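Local coordinates for protein acetyltransferase, GNAT family (Bacillus anthracis str. Sterne, PDB 3FBU) that binds coenzyme A and probably transfers the acetyl group of acetyl-CoA to an acceptor substrate, at residues A[117-126]-A[157-166]. Numbering follows the deposited sequence.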
loop_
_atom_site.group_PDB
_atom_site.type_symbol
_atom_site.label_atom_id
_atom_site.label_comp_id
_atom_site.label_asym_id
_atom_site.label_seq_id
_atom_site.Cartn_x
_atom_site.Cartn_y
_atom_site.Cartn_z
ATOM N N LEU A 117 8.964 -5.944 31.022
ATOM C CA LEU A 117 8.839 -4.520 30.728
ATOM C C LEU A 117 7.448 -3.992 31.105
ATOM O O LEU A 117 6.478 -4.755 31.166
ATOM C CB LEU A 117 9.072 -4.276 29.238
ATOM C CG LEU A 117 10.440 -4.633 28.674
ATOM C CD1 LEU A 117 10.477 -4.440 27.125
ATOM C CD2 LEU A 117 11.546 -3.841 29.337
ATOM N N HIS A 118 7.362 -2.676 31.320
ATOM C CA HIS A 118 6.093 -2.028 31.621
ATOM C C HIS A 118 5.337 -1.532 30.395
ATOM O O HIS A 118 4.074 -1.564 30.335
ATOM C CB HIS A 118 6.328 -0.836 32.548
ATOM C CG HIS A 118 5.118 0.023 32.717
ATOM N ND1 HIS A 118 3.942 -0.451 33.275
ATOM C CD2 HIS A 118 4.876 1.309 32.358
ATOM C CE1 HIS A 118 3.042 0.519 33.272
ATOM N NE2 HIS A 118 3.580 1.596 32.724
ATOM N N ARG A 119 6.093 -1.061 29.418
ATOM C CA ARG A 119 5.492 -0.370 28.282
ATOM C C ARG A 119 6.363 -0.407 27.033
ATOM O O ARG A 119 7.505 -0.389 27.152
ATOM C CB ARG A 119 5.214 1.084 28.660
ATOM C CG ARG A 119 4.421 1.951 27.644
ATOM C CD ARG A 119 4.033 3.274 28.320
ATOM N NE ARG A 119 3.463 4.285 27.459
ATOM C CZ ARG A 119 4.097 5.353 27.002
ATOM N NH1 ARG A 119 3.480 6.159 26.217
ATOM N NH2 ARG A 119 5.333 5.601 27.325
ATOM N N ILE A 120 5.767 -0.478 25.851
ATOM C CA ILE A 120 6.517 -0.475 24.600
ATOM C C ILE A 120 5.837 0.552 23.669
ATOM O O ILE A 120 4.598 0.606 23.577
ATOM C CB ILE A 120 6.624 -1.870 23.954
ATOM C CG1 ILE A 120 7.380 -2.858 24.881
ATOM C CG2 ILE A 120 7.312 -1.789 22.592
ATOM C CD1 ILE A 120 7.225 -4.362 24.459
ATOM N N ILE A 121 6.653 1.384 23.024
ATOM C CA ILE A 121 6.149 2.445 22.173
ATOM C C ILE A 121 6.729 2.286 20.777
ATOM O O ILE A 121 7.746 1.596 20.573
ATOM C CB ILE A 121 6.494 3.860 22.760
ATOM C CG1 ILE A 121 8.002 4.193 22.665
ATOM C CG2 ILE A 121 5.951 3.985 24.229
ATOM C CD1 ILE A 121 8.420 4.914 21.337
ATOM N N ALA A 122 6.097 2.968 19.839
ATOM C CA ALA A 122 6.548 3.032 18.455
ATOM C C ALA A 122 6.075 4.359 17.847
ATOM O O ALA A 122 5.061 4.944 18.278
ATOM C CB ALA A 122 6.052 1.838 17.619
ATOM N N THR A 123 6.806 4.829 16.842
ATOM C CA THR A 123 6.427 6.045 16.149
ATOM C C THR A 123 6.501 5.833 14.649
ATOM O O THR A 123 7.233 4.940 14.168
ATOM C CB THR A 123 7.346 7.243 16.480
ATOM O OG1 THR A 123 8.681 6.952 16.084
ATOM C CG2 THR A 123 7.317 7.541 17.959
ATOM N N CYS A 124 5.730 6.624 13.933
ATOM C CA CYS A 124 5.884 6.680 12.483
ATOM C C CYS A 124 5.206 7.901 11.888
ATOM O O CYS A 124 4.425 8.581 12.538
ATOM C CB CYS A 124 5.351 5.425 11.819
ATOM S SG CYS A 124 3.594 5.330 11.828
ATOM N N GLN A 125 5.527 8.174 10.631
ATOM C CA GLN A 125 4.844 9.226 9.884
ATOM C C GLN A 125 3.434 8.770 9.515
ATOM O O GLN A 125 3.241 7.603 9.162
ATOM C CB GLN A 125 5.627 9.568 8.616
ATOM C CG GLN A 125 6.726 10.585 8.843
ATOM C CD GLN A 125 7.766 10.097 9.813
ATOM O OE1 GLN A 125 8.524 9.178 9.504
ATOM N NE2 GLN A 125 7.818 10.711 11.008
ATOM N N PRO A 126 2.454 9.676 9.571
ATOM C CA PRO A 126 1.061 9.327 9.209
ATOM C C PRO A 126 0.908 8.814 7.781
ATOM O O PRO A 126 0.008 8.038 7.518
ATOM C CB PRO A 126 0.306 10.647 9.409
ATOM C CG PRO A 126 1.121 11.362 10.471
ATOM C CD PRO A 126 2.540 11.077 10.045
ATOM N N TRP A 157 8.552 16.741 9.580
ATOM C CA TRP A 157 7.532 15.714 9.438
ATOM C C TRP A 157 6.689 15.586 10.700
ATOM O O TRP A 157 7.151 15.948 11.788
ATOM C CB TRP A 157 8.182 14.374 9.166
ATOM C CG TRP A 157 8.703 14.204 7.774
ATOM C CD1 TRP A 157 8.536 15.057 6.706
ATOM C CD2 TRP A 157 9.434 13.081 7.282
ATOM N NE1 TRP A 157 9.153 14.535 5.589
ATOM C CE2 TRP A 157 9.710 13.325 5.916
ATOM C CE3 TRP A 157 9.918 11.912 7.870
ATOM C CZ2 TRP A 157 10.433 12.424 5.125
ATOM C CZ3 TRP A 157 10.635 11.015 7.085
ATOM C CH2 TRP A 157 10.886 11.278 5.725
ATOM N N ASP A 158 5.476 15.072 10.509
ATOM C CA ASP A 158 4.540 14.748 11.584
ATOM C C ASP A 158 4.929 13.369 12.122
ATOM O O ASP A 158 5.664 12.640 11.495
ATOM C CB ASP A 158 3.076 14.681 11.085
ATOM C CG ASP A 158 2.498 16.024 10.617
ATOM O OD1 ASP A 158 3.103 17.106 10.834
ATOM O OD2 ASP A 158 1.398 15.984 10.013
ATOM N N GLU A 159 4.420 13.006 13.297
ATOM C CA GLU A 159 4.678 11.693 13.846
ATOM C C GLU A 159 3.434 11.210 14.562
ATOM O O GLU A 159 2.867 11.962 15.353
ATOM C CB GLU A 159 5.846 11.804 14.823
ATOM C CG GLU A 159 6.326 10.580 15.449
ATOM C CD GLU A 159 7.527 10.859 16.359
ATOM O OE1 GLU A 159 7.920 12.044 16.491
ATOM O OE2 GLU A 159 8.098 9.901 16.894
ATOM N N TYR A 160 3.035 9.965 14.312
ATOM C CA TYR A 160 2.103 9.264 15.208
ATOM C C TYR A 160 2.892 8.536 16.263
ATOM O O TYR A 160 3.948 7.981 15.972
ATOM C CB TYR A 160 1.314 8.201 14.461
ATOM C CG TYR A 160 0.187 8.658 13.560
ATOM C CD1 TYR A 160 -0.557 9.790 13.823
ATOM C CD2 TYR A 160 -0.178 7.873 12.470
ATOM C CE1 TYR A 160 -1.610 10.167 12.991
ATOM C CE2 TYR A 160 -1.229 8.220 11.666
ATOM C CZ TYR A 160 -1.934 9.369 11.915
ATOM O OH TYR A 160 -2.983 9.696 11.087
ATOM N N TYR A 161 2.350 8.497 17.477
ATOM C CA TYR A 161 2.953 7.806 18.584
ATOM C C TYR A 161 1.963 6.759 19.111
ATOM O O TYR A 161 0.832 7.089 19.485
ATOM C CB TYR A 161 3.225 8.836 19.654
ATOM C CG TYR A 161 4.057 8.424 20.804
ATOM C CD1 TYR A 161 5.358 8.896 20.959
ATOM C CD2 TYR A 161 3.525 7.590 21.813
ATOM C CE1 TYR A 161 6.094 8.555 22.082
ATOM C CE2 TYR A 161 4.256 7.248 22.908
ATOM C CZ TYR A 161 5.541 7.740 23.040
ATOM O OH TYR A 161 6.238 7.364 24.174
ATOM N N TYR A 162 2.411 5.523 19.106
ATOM C CA TYR A 162 1.642 4.380 19.587
ATOM C C TYR A 162 2.279 3.768 20.817
ATOM O O TYR A 162 3.504 3.843 21.002
ATOM C CB TYR A 162 1.572 3.312 18.487
ATOM C CG TYR A 162 0.558 3.573 17.417
ATOM C CD1 TYR A 162 0.792 4.526 16.438
ATOM C CD2 TYR A 162 -0.671 2.899 17.394
ATOM C CE1 TYR A 162 -0.125 4.764 15.463
ATOM C CE2 TYR A 162 -1.595 3.148 16.404
ATOM C CZ TYR A 162 -1.313 4.090 15.446
ATOM O OH TYR A 162 -2.190 4.397 14.429
ATOM N N ALA A 163 1.459 3.128 21.665
ATOM C CA ALA A 163 1.963 2.493 22.863
ATOM C C ALA A 163 1.128 1.270 23.239
ATOM O O ALA A 163 -0.075 1.191 22.927
ATOM C CB ALA A 163 1.983 3.472 24.043
ATOM N N ILE A 164 1.786 0.358 23.933
ATOM C CA ILE A 164 1.098 -0.776 24.564
ATOM C C ILE A 164 1.665 -1.017 25.942
ATOM O O ILE A 164 2.880 -0.889 26.176
ATOM C CB ILE A 164 1.139 -2.014 23.659
ATOM C CG1 ILE A 164 0.243 -3.133 24.211
ATOM C CG2 ILE A 164 2.616 -2.528 23.445
ATOM C CD1 ILE A 164 0.063 -4.327 23.196
ATOM N N LEU A 165 0.765 -1.352 26.865
ATOM C CA LEU A 165 1.102 -1.589 28.258
ATOM C C LEU A 165 1.112 -3.085 28.612
ATOM O O LEU A 165 0.457 -3.883 27.940
ATOM C CB LEU A 165 0.111 -0.865 29.140
ATOM C CG LEU A 165 0.229 0.665 29.213
ATOM C CD1 LEU A 165 -1.044 1.285 29.752
ATOM C CD2 LEU A 165 1.433 1.057 30.068
ATOM N N GLU A 166 1.880 -3.408 29.646
ATOM C CA GLU A 166 1.978 -4.774 30.212
ATOM C C GLU A 166 0.613 -5.399 30.498
ATOM O O GLU A 166 0.432 -6.588 30.285
ATOM C CB GLU A 166 2.848 -4.812 31.487
ATOM C CG GLU A 166 2.494 -3.811 32.585
ATOM C CD GLU A 166 3.421 -3.905 33.803
ATOM O OE1 GLU A 166 3.671 -5.042 34.290
ATOM O OE2 GLU A 166 3.891 -2.857 34.301
HETATM O O HOH W 1 -2.646 8.627 8.494
#
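His118 ND1 donates to Glu166 OE2 over 2.6 Å, a nearly straight bond that lies in the imidazole plane and meets the anti lone pair of the carboxylate. Ring and carboxylate are turned 72° apart, and Glu166 N closes the same end of the ladder by donating to His118 O. An anionic carboxylate bonded to the ring in this way would be expected to favour the protonated imidazole. Between the ends, strands 119-124 and 155-165 run antiparallel: Ile120, Ala122 and Cys124 each both donate to and accept from Ile164, Tyr162 and Tyr160, the N-H and C=O exchange that defines hydrogen-bonded pairs, with non-hydrogen-bonded pairs such as Ile121 with Ala163 in between. This pairing sits in the GNAT acetyltransferase fold, where the last strand returns beside 119-124 and separates it from strand 141-152; Thr123 and Cys124 touch the bound coenzyme A. Ile120 and Ile164 face helix 99-114, whereas Ala122 and Tyr162 are covered by helix 129-137. On the other face the extended Arg119 side chain brings NH1 to the edge of the Tyr161 ring, 3.6 Å from CE2, with the guanidinium plane 24° from that of the ring. Ile121 CG2 covers one face of the guanidinium, and Glu143 forms a salt bridge with NH1. Beyond Cys124, Gln125 bends at chi2 (62°), turning NE2 back to donate to Asp158 O at 2.9 Å, while its CD packs against Trp157 CE3. Pro126 CG rests over the centre of the Tyr160 ring in a CH-pi contact, 3.8 Å from the centroid, and one water bridges Pro126 O and Tyr160 OH.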